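Side-chain contacts in 2-dehydropantoate 2-reductase (Geobacter metallireducens, PDB 3HN2), which probably catalyses the NADPH-dependent reduction of ketopantoate to pantoate, a step in the synthesis of pantothenate: residues F127-R132 with G253-S258; I191-L196 with L206-D211; L199-V204 with I261-G266. All blocks are in the same frame, centred on the assembly; numbering follows the deposited sequence.

Contact 1: residues F127-R132 with G253-S258; sequences FLCSNR and GEYKPS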
ATOM      1  N   PHE A 127      -9.288  -7.669  -4.951  1.00 50.73           N
ATOM      2  CA  PHE A 127      -8.713  -6.954  -3.816  1.00 56.95           C
ATOM      3  C   PHE A 127      -9.262  -5.536  -3.755  1.00 57.36           C
ATOM      4  O   PHE A 127      -8.937  -4.698  -4.594  1.00 55.98           O
ATOM      5  CB  PHE A 127      -7.184  -6.951  -3.865  1.00 61.38           C
ATOM      6  CG  PHE A 127      -6.543  -6.735  -2.523  1.00 79.83           C
ATOM      7  CD1 PHE A 127      -6.255  -7.819  -1.694  1.00 90.98           C
ATOM      8  CD2 PHE A 127      -6.235  -5.451  -2.078  1.00 80.03           C
ATOM      9  CE1 PHE A 127      -5.667  -7.630  -0.444  1.00 88.83           C
ATOM     10  CE2 PHE A 127      -5.650  -5.253  -0.832  1.00 81.76           C
ATOM     11  CZ  PHE A 127      -5.363  -6.344  -0.013  1.00 79.65           C
ATOM     12  N   LEU A 128     -10.084  -5.283  -2.741  1.00 57.43           N
ATOM     13  CA  LEU A 128     -10.876  -4.065  -2.658  1.00 54.04           C
ATOM     14  C   LEU A 128     -10.945  -3.564  -1.222  1.00 50.63           C
ATOM     15  O   LEU A 128     -11.130  -4.354  -0.296  1.00 45.75           O
ATOM     16  CB  LEU A 128     -12.295  -4.374  -3.135  1.00 51.53           C
ATOM     17  CG  LEU A 128     -13.088  -3.455  -4.063  1.00 55.11           C
ATOM     18  CD1 LEU A 128     -14.445  -4.086  -4.285  1.00 51.98           C
ATOM     19  CD2 LEU A 128     -13.255  -2.046  -3.529  1.00 55.22           C
ATOM     20  N   CYS A 129     -10.800  -2.252  -1.046  1.00 56.50           N
ATOM     21  CA  CYS A 129     -11.055  -1.601   0.242  1.00 64.34           C
ATOM     22  C   CYS A 129     -12.416  -0.915   0.175  1.00 67.39           C
ATOM     23  O   CYS A 129     -12.567   0.104  -0.503  1.00 65.91           O
ATOM     24  CB  CYS A 129      -9.974  -0.568   0.572  1.00 62.74           C
ATOM     25  SG  CYS A 129      -8.278  -1.161   0.487  1.00 66.72           S
ATOM     26  N   SER A 130     -13.404  -1.479   0.867  1.00 74.46           N
ATOM     27  CA  SER A 130     -14.772  -0.964   0.806  1.00 76.68           C
ATOM     28  C   SER A 130     -15.611  -1.285   2.036  1.00 77.24           C
ATOM     29  O   SER A 130     -15.947  -2.444   2.280  1.00 82.31           O
ATOM     30  CB  SER A 130     -15.491  -1.482  -0.449  1.00 76.84           C
ATOM     31  OG  SER A 130     -15.624  -2.891  -0.425  1.00 87.10           O
ATOM     32  N   ASN A 131     -15.934  -0.255   2.812  1.00 78.48           N
ATOM     33  CA  ASN A 131     -17.029  -0.349   3.768  1.00 77.69           C
ATOM     34  C   ASN A 131     -18.287   0.187   3.090  1.00 76.63           C
ATOM     35  O   ASN A 131     -18.208   1.073   2.246  1.00 75.81           O
ATOM     36  CB  ASN A 131     -16.711   0.375   5.094  1.00 77.56           C
ATOM     37  CG  ASN A 131     -16.757   1.899   4.981  1.00 77.55           C
ATOM     38  OD1 ASN A 131     -15.743   2.545   4.713  1.00 62.37           O
ATOM     39  ND2 ASN A 131     -17.934   2.478   5.205  1.00 79.30           N
ATOM     40  N   ARG A 132     -19.442  -0.370   3.430  1.00 79.60           N
ATOM     41  CA  ARG A 132     -20.700   0.087   2.848  1.00 82.75           C
ATOM     42  C   ARG A 132     -21.581   0.698   3.929  1.00 82.35           C
ATOM     43  O   ARG A 132     -21.121   0.946   5.046  1.00 78.88           O
ATOM     44  CB  ARG A 132     -21.424  -1.083   2.166  1.00 81.39           C
ATOM     45  CG  ARG A 132     -21.722  -2.267   3.089  1.00 82.56           C
ATOM     46  CD  ARG A 132     -22.363  -3.420   2.334  1.00 90.60           C
ATOM     47  NE  ARG A 132     -23.798  -3.233   2.123  1.00 97.49           N
ATOM     48  CZ  ARG A 132     -24.749  -3.796   2.864  1.00 97.84           C
ATOM     49  NH1 ARG A 132     -24.432  -4.591   3.879  1.00 96.59           N
ATOM     50  NH2 ARG A 132     -26.025  -3.562   2.592  1.00102.47           N
ATOM     51  N   GLY A 253      -1.724   2.454   5.781  1.00 53.20           N
ATOM     52  CA  GLY A 253      -1.986   3.295   6.945  1.00 46.52           C
ATOM     53  C   GLY A 253      -2.895   2.615   7.953  1.00 52.88           C
ATOM     54  O   GLY A 253      -2.670   1.462   8.327  1.00 55.50           O
ATOM     55  N   GLU A 254      -3.947   3.328   8.346  1.00 52.76           N
ATOM     56  CA  GLU A 254      -4.857   2.906   9.404  1.00 53.49           C
ATOM     57  C   GLU A 254      -6.069   2.139   8.847  1.00 52.67           C
ATOM     58  O   GLU A 254      -7.217   2.560   9.005  1.00 58.56           O
ATOM     59  CB  GLU A 254      -5.296   4.139  10.207  1.00 43.63           C
ATOM     60  CG  GLU A 254      -5.756   3.855  11.633  1.00 62.67           C
ATOM     61  CD  GLU A 254      -6.227   5.104  12.367  1.00 63.98           C
ATOM     62  OE1 GLU A 254      -6.145   5.122  13.612  1.00 73.91           O
ATOM     63  OE2 GLU A 254      -6.680   6.065  11.707  1.00 70.35           O
ATOM     64  N   TYR A 255      -5.809   1.003   8.205  1.00 52.46           N
ATOM     65  CA  TYR A 255      -6.863   0.262   7.502  1.00 50.25           C
ATOM     66  C   TYR A 255      -7.492  -0.855   8.332  1.00 55.03           C
ATOM     67  O   TYR A 255      -6.794  -1.699   8.893  1.00 63.40           O
ATOM     68  CB  TYR A 255      -6.337  -0.290   6.175  1.00 49.72           C
ATOM     69  CG  TYR A 255      -7.316  -1.177   5.440  1.00 53.52           C
ATOM     70  CD1 TYR A 255      -7.054  -2.534   5.265  1.00 45.13           C
ATOM     71  CD2 TYR A 255      -8.508  -0.662   4.921  1.00 42.76           C
ATOM     72  CE1 TYR A 255      -7.947  -3.356   4.598  1.00 51.77           C
ATOM     73  CE2 TYR A 255      -9.411  -1.481   4.252  1.00 50.17           C
ATOM     74  CZ  TYR A 255      -9.123  -2.826   4.094  1.00 51.61           C
ATOM     75  OH  TYR A 255     -10.002  -3.649   3.429  1.00 59.40           O
ATOM     76  N   LYS A 256      -8.819  -0.859   8.394  1.00 54.26           N
ATOM     77  CA  LYS A 256      -9.547  -1.867   9.153  1.00 51.76           C
ATOM     78  C   LYS A 256     -10.216  -2.853   8.197  1.00 55.45           C
ATOM     79  O   LYS A 256     -11.199  -2.503   7.539  1.00 63.39           O
ATOM     80  CB  LYS A 256     -10.571  -1.215  10.096  1.00 54.45           C
ATOM     81  CG  LYS A 256      -9.983  -0.118  10.999  1.00 45.41           C
ATOM     82  CD  LYS A 256     -10.515  -0.188  12.427  1.00 45.10           C
ATOM     83  CE  LYS A 256     -11.600   0.830  12.720  1.00 60.31           C
ATOM     84  NZ  LYS A 256     -11.773   1.014  14.198  1.00 50.13           N
ATOM     85  N   PRO A 257      -9.682  -4.090   8.121  1.00 51.27           N
ATOM     86  CA  PRO A 257     -10.122  -5.152   7.211  1.00 48.38           C
ATOM     87  C   PRO A 257     -11.589  -5.520   7.373  1.00 46.42           C
ATOM     88  O   PRO A 257     -12.201  -5.187   8.385  1.00 43.38           O
ATOM     89  CB  PRO A 257      -9.256  -6.348   7.624  1.00 46.58           C
ATOM     90  CG  PRO A 257      -8.074  -5.756   8.248  1.00 47.19           C
ATOM     91  CD  PRO A 257      -8.567  -4.543   8.967  1.00 52.20           C
ATOM     92  N   SER A 258     -12.126  -6.225   6.378  1.00 53.04           N
ATOM     93  CA  SER A 258     -13.549  -6.572   6.313  1.00 48.95           C
ATOM     94  C   SER A 258     -14.070  -7.301   7.545  1.00 50.28           C
ATOM     95  O   SER A 258     -15.160  -6.991   8.025  1.00 58.37           O
ATOM     96  CB  SER A 258     -13.836  -7.393   5.055  1.00 53.95           C
ATOM     97  OG  SER A 258     -13.023  -8.555   5.007  1.00 61.43           O
TER

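Contact 2: residues I191-L196 with L206-D211; sequences IPFNGL and LILARD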
ATOM      1  N   ILE A 191      -5.275 -14.104   6.080  1.00 28.64           N
ATOM      2  CA  ILE A 191      -5.252 -14.862   7.324  1.00 28.24           C
ATOM      3  C   ILE A 191      -4.643 -14.069   8.501  1.00 33.21           C
ATOM      4  O   ILE A 191      -5.348 -13.877   9.493  1.00 30.45           O
ATOM      5  CB  ILE A 191      -4.737 -16.320   7.136  1.00 28.51           C
ATOM      6  CG1 ILE A 191      -5.797 -17.136   6.372  1.00 40.41           C
ATOM      7  CG2 ILE A 191      -4.433 -16.973   8.474  1.00 36.42           C
ATOM      8  CD1 ILE A 191      -5.417 -18.575   6.061  1.00 25.98           C
ATOM      9  N   PRO A 192      -3.373 -13.581   8.395  1.00 34.29           N
ATOM     10  CA  PRO A 192      -2.870 -12.743   9.511  1.00 37.41           C
ATOM     11  C   PRO A 192      -3.696 -11.491   9.772  1.00 28.35           C
ATOM     12  O   PRO A 192      -4.007 -11.201  10.915  1.00 30.34           O
ATOM     13  CB  PRO A 192      -1.449 -12.358   9.072  1.00 30.04           C
ATOM     14  CG  PRO A 192      -1.427 -12.590   7.597  1.00 42.17           C
ATOM     15  CD  PRO A 192      -2.336 -13.747   7.357  1.00 31.60           C
ATOM     16  N   PHE A 193      -4.118 -10.810   8.718  1.00 41.58           N
ATOM     17  CA  PHE A 193      -4.732  -9.500   8.874  1.00 36.73           C
ATOM     18  C   PHE A 193      -6.236  -9.503   9.133  1.00 47.36           C
ATOM     19  O   PHE A 193      -6.677  -8.869  10.086  1.00 54.07           O
ATOM     20  CB  PHE A 193      -4.283  -8.571   7.751  1.00 35.34           C
ATOM     21  CG  PHE A 193      -2.807  -8.291   7.785  1.00 31.78           C
ATOM     22  CD1 PHE A 193      -1.937  -8.962   6.934  1.00 17.33           C
ATOM     23  CD2 PHE A 193      -2.276  -7.392   8.715  1.00 26.45           C
ATOM     24  CE1 PHE A 193      -0.562  -8.720   6.978  1.00 48.62           C
ATOM     25  CE2 PHE A 193      -0.902  -7.146   8.765  1.00 24.90           C
ATOM     26  CZ  PHE A 193      -0.043  -7.808   7.900  1.00 33.16           C
ATOM     27  N   ASN A 194      -7.029 -10.231   8.347  1.00 44.23           N
ATOM     28  CA  ASN A 194      -8.442 -10.403   8.732  1.00 46.61           C
ATOM     29  C   ASN A 194      -8.624 -11.208  10.029  1.00 47.96           C
ATOM     30  O   ASN A 194      -9.660 -11.103  10.682  1.00 56.88           O
ATOM     31  CB  ASN A 194      -9.292 -10.986   7.602  1.00 52.91           C
ATOM     32  CG  ASN A 194      -9.562  -9.984   6.504  1.00 54.84           C
ATOM     33  OD1 ASN A 194      -8.644  -9.530   5.822  1.00 82.11           O
ATOM     34  ND2 ASN A 194     -10.829  -9.638   6.320  1.00 41.21           N
ATOM     35  N   GLY A 195      -7.603 -11.978  10.406  1.00 47.20           N
ATOM     36  CA  GLY A 195      -7.581 -12.685  11.689  1.00 43.18           C
ATOM     37  C   GLY A 195      -7.268 -11.838  12.915  1.00 38.99           C
ATOM     38  O   GLY A 195      -8.093 -11.732  13.824  1.00 40.13           O
ATOM     39  N   LEU A 196      -6.076 -11.245  12.939  1.00 38.44           N
ATOM     40  CA  LEU A 196      -5.559 -10.513  14.110  1.00 35.99           C
ATOM     41  C   LEU A 196      -6.353  -9.261  14.431  1.00 33.96           C
ATOM     42  O   LEU A 196      -6.726  -9.041  15.578  1.00 40.41           O
ATOM     43  CB  LEU A 196      -4.086 -10.141  13.903  1.00 37.51           C
ATOM     44  CG  LEU A 196      -2.936 -11.015  14.428  1.00 46.24           C
ATOM     45  CD1 LEU A 196      -3.319 -12.462  14.709  1.00 42.04           C
ATOM     46  CD2 LEU A 196      -1.754 -10.941  13.474  1.00 40.49           C
ATOM     47  N   LEU A 206      -1.152  -0.990  13.695  1.00 43.32           N
ATOM     48  CA  LEU A 206      -0.793  -1.369  15.052  1.00 41.03           C
ATOM     49  C   LEU A 206      -0.188  -2.767  15.116  1.00 45.94           C
ATOM     50  O   LEU A 206       0.873  -2.945  15.724  1.00 46.39           O
ATOM     51  CB  LEU A 206      -2.008  -1.254  15.976  1.00 45.99           C
ATOM     52  CG  LEU A 206      -2.614   0.144  16.161  1.00 47.46           C
ATOM     53  CD1 LEU A 206      -3.743   0.102  17.178  1.00 45.33           C
ATOM     54  CD2 LEU A 206      -1.560   1.164  16.577  1.00 41.72           C
ATOM     55  N   ILE A 207      -0.857  -3.743  14.481  1.00 46.00           N
ATOM     56  CA  ILE A 207      -0.351  -5.123  14.328  1.00 24.24           C
ATOM     57  C   ILE A 207       1.063  -5.107  13.751  1.00 25.50           C
ATOM     58  O   ILE A 207       1.937  -5.836  14.214  1.00 31.33           O
ATOM     59  CB  ILE A 207      -1.292  -6.010  13.425  1.00 37.52           C
ATOM     60  CG1 ILE A 207      -2.476  -6.561  14.224  1.00 35.91           C
ATOM     61  CG2 ILE A 207      -0.542  -7.216  12.822  1.00  9.19           C
ATOM     62  CD1 ILE A 207      -3.688  -5.657  14.276  1.00 52.72           C
ATOM     63  N   LEU A 208       1.277  -4.243  12.761  1.00 29.07           N
ATOM     64  CA  LEU A 208       2.582  -4.042  12.130  1.00 37.68           C
ATOM     65  C   LEU A 208       3.592  -3.206  12.930  1.00 42.54           C
ATOM     66  O   LEU A 208       4.756  -3.148  12.550  1.00 48.95           O
ATOM     67  CB  LEU A 208       2.387  -3.401  10.749  1.00 40.93           C
ATOM     68  CG  LEU A 208       2.319  -4.278   9.489  1.00 42.94           C
ATOM     69  CD1 LEU A 208       2.401  -5.780   9.778  1.00 36.36           C
ATOM     70  CD2 LEU A 208       1.080  -3.947   8.673  1.00 50.56           C
ATOM     71  N   ALA A 209       3.163  -2.552  14.009  1.00 43.44           N
ATOM     72  CA  ALA A 209       4.061  -1.619  14.724  1.00 54.13           C
ATOM     73  C   ALA A 209       5.041  -2.312  15.665  1.00 58.50           C
ATOM     74  O   ALA A 209       6.207  -1.932  15.725  1.00 63.60           O
ATOM     75  CB  ALA A 209       3.278  -0.540  15.466  1.00 45.43           C
ATOM     76  N   ARG A 210       4.562  -3.323  16.392  1.00 63.50           N
ATOM     77  CA  ARG A 210       5.402  -4.100  17.302  1.00 57.76           C
ATOM     78  C   ARG A 210       6.243  -5.141  16.579  1.00 56.92           C
ATOM     79  O   ARG A 210       5.727  -5.925  15.780  1.00 64.59           O
ATOM     80  CB  ARG A 210       4.557  -4.775  18.384  1.00 59.45           C
ATOM     81  CG  ARG A 210       4.457  -3.967  19.656  1.00 68.87           C
ATOM     82  CD  ARG A 210       3.731  -4.721  20.758  1.00 69.37           C
ATOM     83  NE  ARG A 210       3.553  -3.874  21.935  1.00 62.92           N
ATOM     84  CZ  ARG A 210       2.527  -3.049  22.129  1.00 72.46           C
ATOM     85  NH1 ARG A 210       2.470  -2.317  23.235  1.00 77.63           N
ATOM     86  NH2 ARG A 210       1.555  -2.952  21.228  1.00 77.44           N
ATOM     87  N   ASP A 211       7.539  -5.131  16.891  1.00 54.25           N
ATOM     88  CA  ASP A 211       8.546  -6.046  16.343  1.00 50.91           C
ATOM     89  C   ASP A 211       8.176  -7.530  16.398  1.00 50.51           C
ATOM     90  O   ASP A 211       8.281  -8.232  15.386  1.00 55.67           O
ATOM     91  CB  ASP A 211       9.884  -5.826  17.056  1.00 52.01           C
ATOM     92  CG  ASP A 211       9.710  -5.444  18.524  1.00 68.65           C
ATOM     93  OD1 ASP A 211      10.241  -4.383  18.928  1.00 81.18           O
ATOM     94  OD2 ASP A 211       9.032  -6.189  19.268  1.00 62.70           O
TER

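Contact 3: residues L199-V204 with I261-G266; sequences LLQQPV and IDREEG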
ATOM      1  N   LEU A 199      -9.770  -9.994  15.929  1.00 36.69           N
ATOM      2  CA  LEU A 199      -9.561 -10.510  17.283  1.00 31.93           C
ATOM      3  C   LEU A 199      -9.146  -9.428  18.291  1.00 41.68           C
ATOM      4  O   LEU A 199      -9.733  -9.321  19.361  1.00 47.98           O
ATOM      5  CB  LEU A 199      -8.502 -11.606  17.236  1.00 11.88           C
ATOM      6  CG  LEU A 199      -7.962 -12.186  18.528  1.00  2.52           C
ATOM      7  CD1 LEU A 199      -8.992 -12.911  19.376  1.00  6.07           C
ATOM      8  CD2 LEU A 199      -6.749 -13.056  18.211  1.00  2.00           C
ATOM      9  N   LEU A 200      -8.134  -8.640  17.935  1.00 36.08           N
ATOM     10  CA  LEU A 200      -7.614  -7.592  18.803  1.00 45.72           C
ATOM     11  C   LEU A 200      -8.449  -6.320  18.737  1.00 46.20           C
ATOM     12  O   LEU A 200      -8.302  -5.440  19.585  1.00 50.53           O
ATOM     13  CB  LEU A 200      -6.159  -7.268  18.430  1.00 44.85           C
ATOM     14  CG  LEU A 200      -5.069  -8.278  18.803  1.00 49.73           C
ATOM     15  CD1 LEU A 200      -3.841  -8.093  17.933  1.00 38.61           C
ATOM     16  CD2 LEU A 200      -4.702  -8.188  20.284  1.00 40.47           C
ATOM     17  N   GLN A 201      -9.346  -6.256  17.748  1.00 46.58           N
ATOM     18  CA  GLN A 201     -10.071  -5.034  17.341  1.00 39.93           C
ATOM     19  C   GLN A 201      -9.181  -3.791  17.165  1.00 44.72           C
ATOM     20  O   GLN A 201      -9.454  -2.721  17.712  1.00 55.60           O
ATOM     21  CB  GLN A 201     -11.366  -4.769  18.144  1.00 28.40           C
ATOM     22  CG  GLN A 201     -11.614  -5.653  19.362  1.00 45.54           C
ATOM     23  CD  GLN A 201     -13.080  -5.808  19.697  1.00 58.93           C
ATOM     24  OE1 GLN A 201     -13.913  -6.041  18.817  1.00 64.69           O
ATOM     25  NE2 GLN A 201     -13.406  -5.693  20.980  1.00 70.64           N
ATOM     26  N   GLN A 202      -8.111  -3.962  16.391  1.00 44.01           N
ATOM     27  CA  GLN A 202      -7.191  -2.877  16.054  1.00 47.24           C
ATOM     28  C   GLN A 202      -6.941  -2.865  14.549  1.00 49.92           C
ATOM     29  O   GLN A 202      -6.965  -3.917  13.927  1.00 56.19           O
ATOM     30  CB  GLN A 202      -5.858  -3.082  16.772  1.00 46.83           C
ATOM     31  CG  GLN A 202      -5.922  -3.023  18.284  1.00 40.40           C
ATOM     32  CD  GLN A 202      -4.768  -3.756  18.932  1.00 43.59           C
ATOM     33  OE1 GLN A 202      -3.748  -4.012  18.294  1.00 42.57           O
ATOM     34  NE2 GLN A 202      -4.922  -4.101  20.201  1.00 45.28           N
ATOM     35  N   PRO A 203      -6.692  -1.681  13.954  1.00 54.55           N
ATOM     36  CA  PRO A 203      -6.318  -1.631  12.528  1.00 54.76           C
ATOM     37  C   PRO A 203      -4.917  -2.199  12.232  1.00 59.38           C
ATOM     38  O   PRO A 203      -4.145  -2.465  13.160  1.00 61.20           O
ATOM     39  CB  PRO A 203      -6.368  -0.137  12.207  1.00 53.25           C
ATOM     40  CG  PRO A 203      -6.110   0.532  13.512  1.00 51.40           C
ATOM     41  CD  PRO A 203      -6.765  -0.330  14.545  1.00 54.51           C
ATOM     42  N   VAL A 204      -4.602  -2.364  10.946  1.00 61.03           N
ATOM     43  CA  VAL A 204      -3.382  -3.070  10.503  1.00 58.84           C
ATOM     44  C   VAL A 204      -2.050  -2.424  10.930  1.00 51.74           C
ATOM     45  O   VAL A 204      -1.080  -3.134  11.197  1.00 54.93           O
ATOM     46  CB  VAL A 204      -3.376  -3.378   8.961  1.00 51.98           C
ATOM     47  CG1 VAL A 204      -4.541  -4.263   8.583  1.00 60.00           C
ATOM     48  CG2 VAL A 204      -3.406  -2.107   8.121  1.00 57.47           C
ATOM     49  N   ILE A 261     -14.499  -4.996  10.635  1.00 56.81           N
ATOM     50  CA  ILE A 261     -15.699  -4.184  10.416  1.00 60.37           C
ATOM     51  C   ILE A 261     -16.959  -4.989  10.747  1.00 58.82           C
ATOM     52  O   ILE A 261     -17.860  -4.492  11.426  1.00 58.76           O
ATOM     53  CB  ILE A 261     -15.760  -3.627   8.955  1.00 61.72           C
ATOM     54  CG1 ILE A 261     -14.534  -2.754   8.633  1.00 53.67           C
ATOM     55  CG2 ILE A 261     -17.067  -2.861   8.692  1.00 65.97           C
ATOM     56  CD1 ILE A 261     -14.335  -1.540   9.546  1.00 60.75           C
ATOM     57  N   ASP A 262     -16.990  -6.239  10.292  1.00 59.24           N
ATOM     58  CA  ASP A 262     -18.084  -7.163  10.593  1.00 65.96           C
ATOM     59  C   ASP A 262     -18.216  -7.455  12.095  1.00 67.34           C
ATOM     60  O   ASP A 262     -19.328  -7.595  12.609  1.00 71.95           O
ATOM     61  CB  ASP A 262     -17.906  -8.470   9.814  1.00 66.89           C
ATOM     62  CG  ASP A 262     -18.096  -8.298   8.314  1.00 79.07           C
ATOM     63  OD1 ASP A 262     -18.996  -7.538   7.897  1.00 90.54           O
ATOM     64  OD2 ASP A 262     -17.350  -8.944   7.547  1.00 85.87           O
ATOM     65  N   ARG A 263     -17.075  -7.543  12.779  1.00 66.15           N
ATOM     66  CA  ARG A 263     -17.015  -7.710  14.232  1.00 66.13           C
ATOM     67  C   ARG A 263     -17.593  -6.485  14.956  1.00 68.08           C
ATOM     68  O   ARG A 263     -18.372  -6.637  15.901  1.00 69.42           O
ATOM     69  CB  ARG A 263     -15.566  -7.973  14.663  1.00 65.48           C
ATOM     70  CG  ARG A 263     -15.295  -7.976  16.163  1.00 68.43           C
ATOM     71  CD  ARG A 263     -15.137  -9.382  16.689  1.00 61.21           C
ATOM     72  NE  ARG A 263     -13.995  -9.498  17.596  1.00 69.43           N
ATOM     73  CZ  ARG A 263     -14.074  -9.758  18.898  1.00 59.97           C
ATOM     74  NH1 ARG A 263     -15.252  -9.946  19.479  1.00 61.53           N
ATOM     75  NH2 ARG A 263     -12.964  -9.837  19.619  1.00 49.70           N
ATOM     76  N   GLU A 264     -17.215  -5.289  14.496  1.00 66.03           N
ATOM     77  CA  GLU A 264     -17.726  -4.021  15.036  1.00 64.24           C
ATOM     78  C   GLU A 264     -19.242  -3.856  14.892  1.00 67.74           C
ATOM     79  O   GLU A 264     -19.908  -3.371  15.809  1.00 66.19           O
ATOM     80  CB  GLU A 264     -17.027  -2.836  14.372  1.00 65.28           C
ATOM     81  CG  GLU A 264     -15.749  -2.381  15.062  1.00 55.25           C
ATOM     82  CD  GLU A 264     -15.130  -1.179  14.377  1.00 57.55           C
ATOM     83  OE1 GLU A 264     -15.848  -0.181  14.160  1.00 73.28           O
ATOM     84  OE2 GLU A 264     -13.927  -1.231  14.050  1.00 59.23           O
ATOM     85  N   GLU A 265     -19.772  -4.264  13.739  1.00 70.19           N
ATOM     86  CA  GLU A 265     -21.212  -4.217  13.466  1.00 70.81           C
ATOM     87  C   GLU A 265     -21.950  -5.423  14.052  1.00 71.20           C
ATOM     88  O   GLU A 265     -23.182  -5.470  14.036  1.00 76.48           O
ATOM     89  CB  GLU A 265     -21.478  -4.127  11.960  1.00 68.60           C
ATOM     90  CG  GLU A 265     -21.082  -2.800  11.314  1.00 68.04           C
ATOM     91  CD  GLU A 265     -21.149  -2.828   9.788  1.00 78.76           C
ATOM     92  OE1 GLU A 265     -21.015  -3.920   9.187  1.00 90.61           O
ATOM     93  OE2 GLU A 265     -21.328  -1.746   9.184  1.00 82.37           O
ATOM     94  N   GLY A 266     -21.193  -6.397  14.553  1.00 66.17           N
ATOM     95  CA  GLY A 266     -21.761  -7.568  15.210  1.00 63.20           C
ATOM     96  C   GLY A 266     -22.403  -8.579  14.278  1.00 65.65           C
ATOM     97  O   GLY A 266     -23.196  -9.412  14.718  1.00 65.44           O
TER

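Contact 1: residues F127-R132 with G253-S258
The carboxyl end of strand 121-129, in the Rossmann-type domain, meets the loop leading into helix 258-264 of the helical domain through Cys129 and Tyr255, so this contact bridges the two halves of the subunit. Its centre is a sulfur-aromatic contact. Cys129 SG stands 4.4 Å from the centroid of the Tyr255 ring and 28° off the ring normal, an oblique approach displaced toward the CE2-CZ side. Cys129 CB comes in at the same corner of the ring, 3.8 Å from Tyr255 CE2. The sulfur lies anti to its carbonyl carbon (chi1 -53°), which turns it toward the ring. Tyr255 for its part has CG anti to the backbone N (chi1 175°), and the ring reaches across to the strand with its phenol end foremost. There Tyr255 OH approaches the Leu128 carbonyl oxygen at 4.0 Å, too far for a hydrogen bond. On the other side of the ring plane from the sulfur, Pro257 N lies 4.0 Å above the plane of the Tyr255 ring, offset toward its rim, so the loop folds back over its own aromatic. Just before it, an inverse gamma turn centred on Glu254 carries a weak bond from Tyr255 N to Gly253 O (3.2 Å). Trp189 and Val204 also touch the Tyr255 side chain, while the backbone of Cys129 pairs with Leu141 and Gly142. Putting an alanine at Tyr255 would probably open a gap beside Cys129 and leave its sulfur without the aromatic partner, weakening the bridge between strand and loop. Such a meeting of a Rossmann strand end with the helical domain is characteristic of the two-domain ketopantoate reductase fold, whose members bind cofactor and substrate in the cleft between the domains.

Contact 2: residues I191-L196 with L206-D211
Helix 179-200 approaches the short helix 204-207 and the turn after it most closely at Leu196 and Ile207, whose CA atoms are 7.5 Å apart, and the two segments are joined by apolar side chains alone. Ile207 divides its work between its branches. With CG1 anti to the carbonyl carbon and CG2 anti to the backbone N (chi1 -82°), CG1 rests 3.9 Å from Leu196 CB, and CG2 touches both Leu196 CD2, at 4.0 Å, and Phe193 CE2. One helical turn before Leu196, Phe193 sends the far end of its ring toward Leu208. Leu208 CD1 sits at the ring edge, in plane, 3.7 Å from Phe193 CZ, while Leu208 CD2 lies 3.8 Å from Phe193 CE2; both methyls therefore meet the CE2-CZ side of the ring, and the two side chains cross at about a right angle. Phe193 is also stacked on Trp189 of its own helix and touches Met221 of helix 211-229. Leu208 continues the apolar layer to Leu246 and Thr249, and its carbonyl oxygen accepts a hydrogen bond from Arg214 NH2. All four touching side chains are buried. This is close hydrophobic packing of a helix, kinked at Pro192, against the next short helix in sequence, part of the all-helical core of the C-terminal domain of ketopantoate reductases.

Contact 3: residues L199-V204 with I261-G266
Arg263 NH2 donates a hydrogen bond of 3.3 Å to the carbonyl oxygen of Leu199, in the last turn of helix 179-200. The N-H points at the acceptor with an angle of 150°, and the oxygen lies at the guanidinium edge, in the plane of that group, although the donor is tilted out of the carbonyl plane. The neighbouring carbonyl, that of Ala198, takes the Arg263 NE hydrogen, so two successive backbone oxygens hold the guanidinium and fix its rotation. Over one face of the group comes Gln201: its OE1 stands 3.6 Å above the guanidinium plane, over the centre, and the amide and guanidinium planes are stacked, 19° apart. The same Gln201 OE1 is 3.6 Å from Arg263 CG, close to the root of the side chain, which is bent at chi2 and chi3 and so folds round the amide oxygen. Placing a positive group against the carboxyl end of a helix, with a partly negative amide oxygen above it, is likely to be electrostatically favourable. Helix 258-264 itself ends in a Schellman motif, with Gly266 as the C-prime residue. The Leu199 side chain packs on Leu295 and Leu299 of helix 290-302, and Arg263 touches Ala302 and Thr303, so the contact lies at the surface where the ends of helices 179-200, 258-264 and 290-302 come together.

Overall arrangement
Contact 2 is the buried one, purely apolar; contact 1 is partly buried and rests on a sulfur-aromatic meeting; contact 3 lies at the surface and is polar, built on backbone oxygens and a stacked amide. Contacts 2 and 3 lie within the helical domain and share helix 179-200, whereas contact 1 joins that domain to the Rossmann-type one. Along the chain, contact 2 is nested within the loop that contact 1 closes. The three adjoin: Val204 packs on Phe193 and probably bonds through its N to Tyr255 O, and Lys256 forms a salt bridge with Glu264. Contacts 1 and 2 both touch the second subunit.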